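PDB 4LIH: gamma-glutamyl-gamma-aminobutyraldehyde dehydrogenase from Burkholderia cenocepacia, which probably catalyses the NAD(P)+-dependent oxidation of aldehydes such as gamma-glutamyl-gamma-aminobutyraldehyde, an intermediate of putrescine breakdown, to carboxylic acids. Local coordinates for residues Trp184-Gly187 against Pro188-Ala192; Glu422-Arg425 against Ile426-Thr430; Ala60-Gly63 against Glu64-Asn68. All blocks are in the same frame, centred on the assembly; numbering follows the deposited sequence. Where two conformers were deposited one is given.

Contact 1: Trp184-Gly187 against Pro188-Ala192; sequences WKFG and PALAA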
ATOM      1  N   TRP A 184      -8.116  21.204  -8.736  1.00  9.16           N
ATOM      2  CA  TRP A 184      -7.187  20.495  -7.803  1.00  9.33           C
ATOM      3  C   TRP A 184      -7.785  20.367  -6.389  1.00  9.31           C
ATOM      4  O   TRP A 184      -7.488  19.414  -5.664  1.00  9.02           O
ATOM      5  CB  TRP A 184      -5.834  21.231  -7.698  1.00  9.45           C
ATOM      6  CG  TRP A 184      -4.920  20.948  -8.825  1.00  9.76           C
ATOM      7  CD1 TRP A 184      -5.258  20.405 -10.033  1.00 10.13           C
ATOM      8  CD2 TRP A 184      -3.510  21.188  -8.877  1.00 10.04           C
ATOM      9  NE1 TRP A 184      -4.147  20.317 -10.841  1.00 10.10           N
ATOM     10  CE2 TRP A 184      -3.060  20.771 -10.149  1.00 10.18           C
ATOM     11  CE3 TRP A 184      -2.584  21.743  -7.980  1.00 10.13           C
ATOM     12  CZ2 TRP A 184      -1.712  20.874 -10.556  1.00 10.26           C
ATOM     13  CZ3 TRP A 184      -1.225  21.811  -8.370  1.00 10.22           C
ATOM     14  CH2 TRP A 184      -0.823  21.393  -9.656  1.00 10.47           C
ATOM     15  N   LYS A 185      -8.595  21.349  -6.002  1.00  9.43           N
ATOM     16  CA  LYS A 185      -9.404  21.245  -4.780  1.00  9.74           C
ATOM     17  C   LYS A 185     -10.661  20.401  -4.972  1.00  9.46           C
ATOM     18  O   LYS A 185     -10.863  19.424  -4.259  1.00  9.38           O
ATOM     19  CB  LYS A 185      -9.814  22.608  -4.219  1.00 10.09           C
ATOM     20  CG  LYS A 185      -8.713  23.654  -4.048  1.00 10.53           C
ATOM     21  CD  LYS A 185      -7.473  23.178  -3.351  1.00 10.98           C
ATOM     22  CE  LYS A 185      -6.522  24.348  -3.210  1.00 11.55           C
ATOM     23  NZ  LYS A 185      -5.178  23.917  -2.752  1.00 11.67           N
ATOM     24  N   PHE A 186     -11.528  20.753  -5.915  1.00  9.54           N
ATOM     25  CA  PHE A 186     -12.844  20.095  -5.955  1.00  9.52           C
ATOM     26  C   PHE A 186     -12.831  18.666  -6.524  1.00  9.32           C
ATOM     27  O   PHE A 186     -13.745  17.890  -6.259  1.00  9.45           O
ATOM     28  CB  PHE A 186     -13.918  20.984  -6.626  1.00  9.64           C
ATOM     29  CG  PHE A 186     -13.716  21.267  -8.098  1.00  9.84           C
ATOM     30  CD1 PHE A 186     -13.748  20.251  -9.052  1.00 10.03           C
ATOM     31  CD2 PHE A 186     -13.628  22.579  -8.554  1.00  9.88           C
ATOM     32  CE1 PHE A 186     -13.608  20.547 -10.389  1.00 10.10           C
ATOM     33  CE2 PHE A 186     -13.496  22.872  -9.895  1.00  9.98           C
ATOM     34  CZ  PHE A 186     -13.501  21.862 -10.822  1.00 10.01           C
ATOM     35  N   GLY A 187     -11.871  18.370  -7.369  1.00  8.99           N
ATOM     36  CA  GLY A 187     -11.681  16.999  -7.907  1.00  8.84           C
ATOM     37  C   GLY A 187     -11.550  15.971  -6.809  1.00  8.70           C
ATOM     38  O   GLY A 187     -12.416  15.100  -6.640  1.00  8.79           O
ATOM     39  N   PRO A 188     -10.515  16.108  -5.980  1.00  8.46           N
ATOM     40  CA  PRO A 188     -10.456  15.134  -4.863  1.00  8.33           C
ATOM     41  C   PRO A 188     -11.548  15.303  -3.787  1.00  8.25           C
ATOM     42  O   PRO A 188     -12.045  14.313  -3.235  1.00  8.10           O
ATOM     43  CB  PRO A 188      -9.088  15.407  -4.256  1.00  8.31           C
ATOM     44  CG  PRO A 188      -8.676  16.772  -4.729  1.00  8.30           C
ATOM     45  CD  PRO A 188      -9.274  16.900  -6.110  1.00  8.37           C
ATOM     46  N   ALA A 189     -11.883  16.549  -3.425  1.00  8.17           N
ATOM     47  CA  ALA A 189     -12.878  16.721  -2.351  1.00  8.26           C
ATOM     48  C   ALA A 189     -14.204  16.035  -2.730  1.00  8.28           C
ATOM     49  O   ALA A 189     -14.810  15.395  -1.886  1.00  8.29           O
ATOM     50  CB  ALA A 189     -13.109  18.195  -2.009  1.00  8.27           C
ATOM     51  N   LEU A 190     -14.650  16.200  -3.977  1.00  8.30           N
ATOM     52  CA  LEU A 190     -15.961  15.671  -4.395  1.00  8.42           C
ATOM     53  C   LEU A 190     -15.882  14.175  -4.572  1.00  8.39           C
ATOM     54  O   LEU A 190     -16.820  13.477  -4.300  1.00  8.57           O
ATOM     55  CB  LEU A 190     -16.440  16.304  -5.698  1.00  8.45           C
ATOM     56  CG  LEU A 190     -16.912  17.741  -5.534  1.00  8.49           C
ATOM     57  CD1 LEU A 190     -17.019  18.381  -6.897  1.00  8.52           C
ATOM     58  CD2 LEU A 190     -18.235  17.831  -4.739  1.00  8.58           C
ATOM     59  N   ALA A 191     -14.736  13.683  -5.023  1.00  8.37           N
ATOM     60  CA  ALA A 191     -14.619  12.247  -5.260  1.00  8.32           C
ATOM     61  C   ALA A 191     -14.817  11.526  -3.942  1.00  8.25           C
ATOM     62  O   ALA A 191     -15.429  10.459  -3.896  1.00  8.23           O
ATOM     63  CB  ALA A 191     -13.268  11.959  -5.863  1.00  8.23           C
ATOM     64  N   ALA A 192     -14.283  12.120  -2.859  1.00  8.23           N
ATOM     65  CA  ALA A 192     -14.386  11.545  -1.513  1.00  8.23           C
ATOM     66  C   ALA A 192     -15.847  11.571  -0.948  1.00  8.32           C
ATOM     67  O   ALA A 192     -16.204  10.857  -0.004  1.00  8.36           O
ATOM     68  CB  ALA A 192     -13.401  12.257  -0.609  1.00  8.25           C
TER
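Trp-184 and Pro-188 meet at a proline kink in helix 178-191, the helix of a beta-alpha-beta unit between strands 157-172 and 195-199. Lacking an N-H, Pro-188 cannot bond to the turn before; its ring fills that position instead, with CG 3.0 Å from Trp-184 O. Helical bonding resumes at once: Ala-189 N reaches Lys-185 O at 3.2 Å, in the carbonyl plane, and Ala-191 N bonds to Gly-187 O.

The tight part runs from Phe-186 to Ala-191. Gly-187 adds no side chain to this buried turn, and small Ala-189 and Ala-191 suit the close approach of Val-196 and of Phe-139 and Leu-95. The Phe-186 ring stacks on Trp-98 and meets Phe-225 edge-to-face. At the looser end Trp-184 is partly exposed, its side chain about 4 Å from a bound MES molecule, while buried Lys-185 NZ has a salt bridge to Asp-484 and a hydrogen bond to Thr-250 OG1.

Leu-190 CG, beside its own backbone N (chi1 -73°), lies close to the carbonyl oxygen to which that N-H donates. The bond, Leu-190 N to Phe-186 O, is 3.0 Å long with the donor above the carbonyl plane, and Leu-190 CD1 comes to 4.1 Å from Phe-186 CB.

Contact 2: Glu422-Arg425 against Ile426-Thr430; sequences EAVR and IANDT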
ATOM      1  N   GLU A 422      27.703  24.659  -2.393  1.00 15.97           N
ATOM      2  CA  GLU A 422      27.298  26.066  -2.351  1.00 15.72           C
ATOM      3  C   GLU A 422      25.912  26.244  -2.994  1.00 14.10           C
ATOM      4  O   GLU A 422      25.081  26.984  -2.469  1.00 13.14           O
ATOM      5  CB  GLU A 422      28.315  26.911  -3.120  1.00 17.46           C
ATOM      6  CG  GLU A 422      27.969  28.368  -3.263  1.00 18.95           C
ATOM      7  CD  GLU A 422      28.974  29.154  -4.093  1.00 20.05           C
ATOM      8  OE1 GLU A 422      29.831  28.581  -4.797  1.00 21.80           O
ATOM      9  OE2 GLU A 422      28.892  30.389  -4.042  1.00 23.29           O
ATOM     10  N   ALA A 423      25.675  25.590  -4.136  1.00 13.06           N
ATOM     11  CA  ALA A 423      24.384  25.785  -4.849  1.00 12.55           C
ATOM     12  C   ALA A 423      23.265  25.239  -3.980  1.00 12.24           C
ATOM     13  O   ALA A 423      22.152  25.815  -3.920  1.00 11.99           O
ATOM     14  CB  ALA A 423      24.377  25.119  -6.205  1.00 12.43           C
ATOM     15  N   VAL A 424      23.542  24.118  -3.345  1.00 11.95           N
ATOM     16  CA  VAL A 424      22.547  23.510  -2.457  1.00 11.83           C
ATOM     17  C   VAL A 424      22.260  24.423  -1.263  1.00 11.98           C
ATOM     18  O   VAL A 424      21.088  24.628  -0.900  1.00 11.54           O
ATOM     19  CB  VAL A 424      22.910  22.079  -2.024  1.00 11.70           C
ATOM     20  CG1 VAL A 424      21.971  21.606  -0.905  1.00 11.49           C
ATOM     21  CG2 VAL A 424      22.849  21.122  -3.203  1.00 11.83           C
ATOM     22  N   ARG A 425      23.316  24.982  -0.663  0.50 12.13           N
ATOM     23  CA  ARG A 425      23.159  25.902   0.456  0.50 12.22           C
ATOM     24  C   ARG A 425      22.315  27.121   0.055  0.50 12.00           C
ATOM     25  O   ARG A 425      21.385  27.474   0.755  0.50 11.85           O
ATOM     26  CB  ARG A 425      24.523  26.330   1.021  0.50 12.70           C
ATOM     27  CG  ARG A 425      25.250  25.213   1.765  0.50 12.99           C
ATOM     28  CD  ARG A 425      26.524  25.673   2.448  0.50 13.23           C
ATOM     29  NE  ARG A 425      27.278  26.636   1.651  0.50 13.59           N
ATOM     30  CZ  ARG A 425      28.419  26.371   1.031  0.50 13.73           C
ATOM     31  NH1 ARG A 425      28.945  25.165   1.082  0.50 13.86           N
ATOM     32  NH2 ARG A 425      29.029  27.318   0.354  0.50 14.00           N
ATOM     33  N   ILE A 426      22.609  27.725  -1.094  1.00 11.80           N
ATOM     34  CA  ILE A 426      21.816  28.865  -1.595  1.00 11.56           C
ATOM     35  C   ILE A 426      20.352  28.438  -1.875  1.00 11.30           C
ATOM     36  O   ILE A 426      19.404  29.120  -1.485  1.00 11.04           O
ATOM     37  CB  ILE A 426      22.473  29.471  -2.869  1.00 11.66           C
ATOM     38  CG1 ILE A 426      23.843  30.099  -2.520  1.00 11.88           C
ATOM     39  CG2 ILE A 426      21.547  30.499  -3.519  1.00 11.56           C
ATOM     40  CD1 ILE A 426      24.656  30.453  -3.758  1.00 12.08           C
ATOM     41  N   ALA A 427      20.190  27.281  -2.519  1.00 11.23           N
ATOM     42  CA  ALA A 427      18.871  26.773  -2.869  1.00 10.96           C
ATOM     43  C   ALA A 427      18.022  26.679  -1.609  1.00 10.94           C
ATOM     44  O   ALA A 427      16.910  27.193  -1.597  1.00 10.48           O
ATOM     45  CB  ALA A 427      18.972  25.424  -3.535  1.00 11.04           C
ATOM     46  N   ASN A 428      18.577  26.109  -0.542  1.00 10.92           N
ATOM     47  CA  ASN A 428      17.772  25.854   0.654  1.00 11.13           C
ATOM     48  C   ASN A 428      17.670  27.064   1.582  1.00 11.30           C
ATOM     49  O   ASN A 428      16.981  26.992   2.586  1.00 11.15           O
ATOM     50  CB  ASN A 428      18.349  24.693   1.452  1.00 11.07           C
ATOM     51  CG  ASN A 428      18.101  23.350   0.798  1.00 10.92           C
ATOM     52  OD1 ASN A 428      17.110  23.157   0.103  1.00 10.76           O
ATOM     53  ND2 ASN A 428      18.986  22.392   1.074  1.00 10.99           N
ATOM     54  N   ASP A 429      18.402  28.136   1.289  1.00 11.78           N
ATOM     55  CA  ASP A 429      18.462  29.312   2.186  1.00 12.35           C
ATOM     56  C   ASP A 429      17.281  30.211   1.870  1.00 12.09           C
ATOM     57  O   ASP A 429      17.425  31.262   1.228  1.00 12.51           O
ATOM     58  CB  ASP A 429      19.752  30.086   2.012  1.00 12.80           C
ATOM     59  CG  ASP A 429      19.950  31.203   3.061  1.00 13.81           C
ATOM     60  OD1 ASP A 429      19.256  31.256   4.116  1.00 13.93           O
ATOM     61  OD2 ASP A 429      20.858  32.018   2.810  1.00 14.03           O
ATOM     62  N   THR A 430      16.122  29.784   2.326  1.00 11.85           N
ATOM     63  CA  THR A 430      14.883  30.466   2.055  1.00 11.76           C
ATOM     64  C   THR A 430      13.822  29.927   3.019  1.00 11.73           C
ATOM     65  O   THR A 430      13.910  28.773   3.448  1.00 11.61           O
ATOM     66  CB  THR A 430      14.449  30.291   0.577  1.00 11.85           C
ATOM     67  OG1 THR A 430      13.217  30.952   0.369  1.00 11.31           O
ATOM     68  CG2 THR A 430      14.302  28.846   0.195  1.00 11.86           C
TER
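The last turns of helix 420-428, which follows strand 411-417 in the parallel part of the larger sheet, bring Glu-422 against Ile-426 and Val-424 against Asn-428. Three consecutive backbone bonds hold these turns together. Ile-426 N meets Glu-422 O at 2.9 Å and 170°, the straightest of them, followed by Ala-427 N to Ala-423 O at 2.8 Å and Asn-428 N to Val-424 O.

On one flank Glu-422 and Ile-426 lie side by side and point the same way. Glu-422 CG touches Ile-426 CD1 at 3.9 Å, so the aliphatic half of the glutamate does the packing, while its extended chain carries OE1 on to the backbone N of Asp-418. With Ile-426 CG1 beside the backbone N (chi1 -66°) and CD1 extended beyond it, CD1 lies 3.7 Å from Glu-422 O. The apolar bulk of Ile-426 suits a position shared with Pro-398 and Leu-316.

The second flank pairs Val-424 with Asn-428, again side by side. Val-424 CG1 approaches Asn-428 ND2 at 3.7 Å, a van der Waals contact of methyl with amide nitrogen. The polar partners of the amide lie elsewhere: ND2 gives to Arg-452 O, and OD1 accepts from Arg-454 N. With both ends engaged, its rotation is fixed.

Ala-423 and Ala-427 form the buried face against Ile-282, where their small side chains let the helix lie close to strand 280-283. Arg-314 donates to the carbonyls of Ile-426 and Ala-427 with NH1 and NH2, where its charge would be expected to suit the negative end of the helix dipole. Asp-429, its N bonded to Ile-426 O at 3.1 Å, centres an inverse gamma turn that leads the chain away. Strand 411-417, helix 420-428 and strand 435-439, its strands parallel in one sheet, make up a beta-alpha-beta crossover.

Contact 3: Ala60-Gly63 against Glu64-Asn68; sequences ADCG and EADVN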
ATOM      1  N   ALA A  60     -21.823  38.425  -9.399  1.00 13.23           N
ATOM      2  CA  ALA A  60     -22.349  38.473  -8.037  1.00 13.32           C
ATOM      3  C   ALA A  60     -21.231  38.804  -7.034  1.00 13.06           C
ATOM      4  O   ALA A  60     -20.231  38.174  -7.044  1.00 12.98           O
ATOM      5  CB  ALA A  60     -22.999  37.149  -7.689  1.00 13.25           C
ATOM      6  N   ASP A  61     -21.451  39.787  -6.168  1.00 13.36           N
ATOM      7  CA  ASP A  61     -20.530  40.078  -5.082  1.00 13.25           C
ATOM      8  C   ASP A  61     -21.074  39.563  -3.736  1.00 13.33           C
ATOM      9  O   ASP A  61     -21.786  40.292  -3.007  1.00 12.94           O
ATOM     10  CB  ASP A  61     -20.255  41.567  -5.007  1.00 13.26           C
ATOM     11  CG  ASP A  61     -19.236  41.893  -3.947  1.00 13.33           C
ATOM     12  OD1 ASP A  61     -18.156  41.266  -3.941  1.00 12.65           O
ATOM     13  OD2 ASP A  61     -19.534  42.769  -3.127  1.00 13.50           O
ATOM     14  N   CYS A  62     -20.720  38.311  -3.395  1.00 12.93           N
ATOM     15  CA  CYS A  62     -21.333  37.669  -2.252  1.00 13.24           C
ATOM     16  C   CYS A  62     -20.853  38.152  -0.909  1.00 13.63           C
ATOM     17  O   CYS A  62     -19.697  38.519  -0.706  1.00 13.68           O
ATOM     18  CB  CYS A  62     -21.231  36.133  -2.336  1.00 13.03           C
ATOM     19  SG  CYS A  62     -22.180  35.492  -3.740  1.00 13.10           S
ATOM     20  N   GLY A  63     -21.783  38.143   0.024  1.00 14.73           N
ATOM     21  CA  GLY A  63     -21.490  38.439   1.411  1.00 15.61           C
ATOM     22  C   GLY A  63     -22.012  37.328   2.288  1.00 16.55           C
ATOM     23  O   GLY A  63     -22.177  36.180   1.847  1.00 16.16           O
ATOM     24  N   GLU A  64     -22.245  37.654   3.557  1.00 17.75           N
ATOM     25  CA  GLU A  64     -22.609  36.633   4.520  1.00 18.53           C
ATOM     26  C   GLU A  64     -23.917  35.908   4.225  1.00 17.56           C
ATOM     27  O   GLU A  64     -24.003  34.687   4.407  1.00 17.18           O
ATOM     28  CB  GLU A  64     -22.571  37.198   5.952  1.00 20.71           C
ATOM     29  CG  GLU A  64     -22.454  36.090   6.967  1.00 23.20           C
ATOM     30  CD  GLU A  64     -22.168  36.560   8.365  1.00 26.52           C
ATOM     31  OE1 GLU A  64     -21.473  37.602   8.559  1.00 27.14           O
ATOM     32  OE2 GLU A  64     -22.661  35.850   9.271  1.00 29.69           O
ATOM     33  N   ALA A  65     -24.940  36.588   3.731  1.00 17.17           N
ATOM     34  CA  ALA A  65     -26.192  35.874   3.509  1.00 16.99           C
ATOM     35  C   ALA A  65     -25.942  34.752   2.527  1.00 16.24           C
ATOM     36  O   ALA A  65     -26.403  33.625   2.717  1.00 15.99           O
ATOM     37  CB  ALA A  65     -27.299  36.791   2.987  1.00 17.68           C
ATOM     38  N   ASP A  66     -25.192  35.069   1.478  1.00 15.39           N
ATOM     39  CA  ASP A  66     -24.935  34.106   0.396  1.00 15.24           C
ATOM     40  C   ASP A  66     -23.988  32.979   0.789  1.00 14.15           C
ATOM     41  O   ASP A  66     -24.219  31.835   0.422  1.00 13.70           O
ATOM     42  CB  ASP A  66     -24.391  34.816  -0.844  1.00 15.48           C
ATOM     43  CG  ASP A  66     -25.178  36.073  -1.192  1.00 16.37           C
ATOM     44  OD1 ASP A  66     -26.268  35.934  -1.695  1.00 18.18           O
ATOM     45  OD2 ASP A  66     -24.718  37.203  -0.929  1.00 17.68           O
ATOM     46  N   VAL A  67     -22.909  33.309   1.500  1.00 13.63           N
ATOM     47  CA  VAL A  67     -22.009  32.275   2.054  1.00 13.10           C
ATOM     48  C   VAL A  67     -22.855  31.357   2.938  1.00 13.16           C
ATOM     49  O   VAL A  67     -22.778  30.132   2.805  1.00 12.59           O
ATOM     50  CB  VAL A  67     -20.861  32.865   2.877  1.00 13.02           C
ATOM     51  CG1 VAL A  67     -20.165  31.780   3.699  1.00 12.93           C
ATOM     52  CG2 VAL A  67     -19.851  33.539   1.947  1.00 13.04           C
ATOM     53  N   ASN A  68     -23.700  31.936   3.801  1.00 12.95           N
ATOM     54  CA  ASN A  68     -24.500  31.102   4.687  1.00 13.06           C
ATOM     55  C   ASN A  68     -25.470  30.197   3.932  1.00 12.87           C
ATOM     56  O   ASN A  68     -25.624  29.040   4.307  1.00 13.04           O
ATOM     57  CB  ASN A  68     -25.269  31.921   5.717  1.00 13.46           C
ATOM     58  CG  ASN A  68     -24.415  32.376   6.874  1.00 13.79           C
ATOM     59  OD1 ASN A  68     -23.281  31.910   7.116  1.00 13.39           O
ATOM     60  ND2 ASN A  68     -24.973  33.318   7.617  1.00 14.08           N
TER
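Asp-66 folds back from the first turn of helix 64-80 onto Cys-62 and Gly-63, the residues that lead into it. Its CB packs against both CB and SG of Cys-62, each at 3.7 Å, a buried contact. CG, turned beside the backbone N of Asp-66 (chi1 -46°), is 4.0 Å from the same Cys-62 SG. At the tip the two oxygens part. OD2 accepts the N-H of Gly-63 on its anti lone pair, with Gly-63 N at 3.2 Å and a nearly straight 173°, whereas OD1 takes the N-H of His-40. Two backbone donors thus hold the carboxylate in place, and its negative charge at the helix N-terminus is probably welcome to the helix dipole.

Gly-63 occupies the N-cap position. With psi at -157°, its backbone takes a conformation that probably comes more easily to glycine than to other residues. From there Gly-63 O receives Val-67 N at 3.0 Å, an i to i+4 bond of the first turn. Val-67 CG2 leans over that Gly-63 O at 3.5 Å, and the apolar branches of the valine face Pro-234 and Leu-238 of helix 232-240.

The reciprocal bond of a full capping box would need an N-cap side chain, which glycine lacks. What remains is half a capping box, with Asp-66 at N3 bonding back to the N-H of the N-cap Gly-63.

The three contacts sit in separate parts of one chain and do not touch. Contact 3 comes first in sequence, and its centre lies about 23 Å from that of contact 1. Contact 2 is farther off, about 35 Å from contact 1 and about 45 Å from contact 3 between centres, the latter pair on opposite sides of the chain's centre. Contact 1 alone approaches the predicted active site: the side chain of Lys-185 is about 4 Å from that of Glu-274. They illustrate, on three different helices, a start (contact 3), an internal proline kink (contact 1) and an end (contact 2).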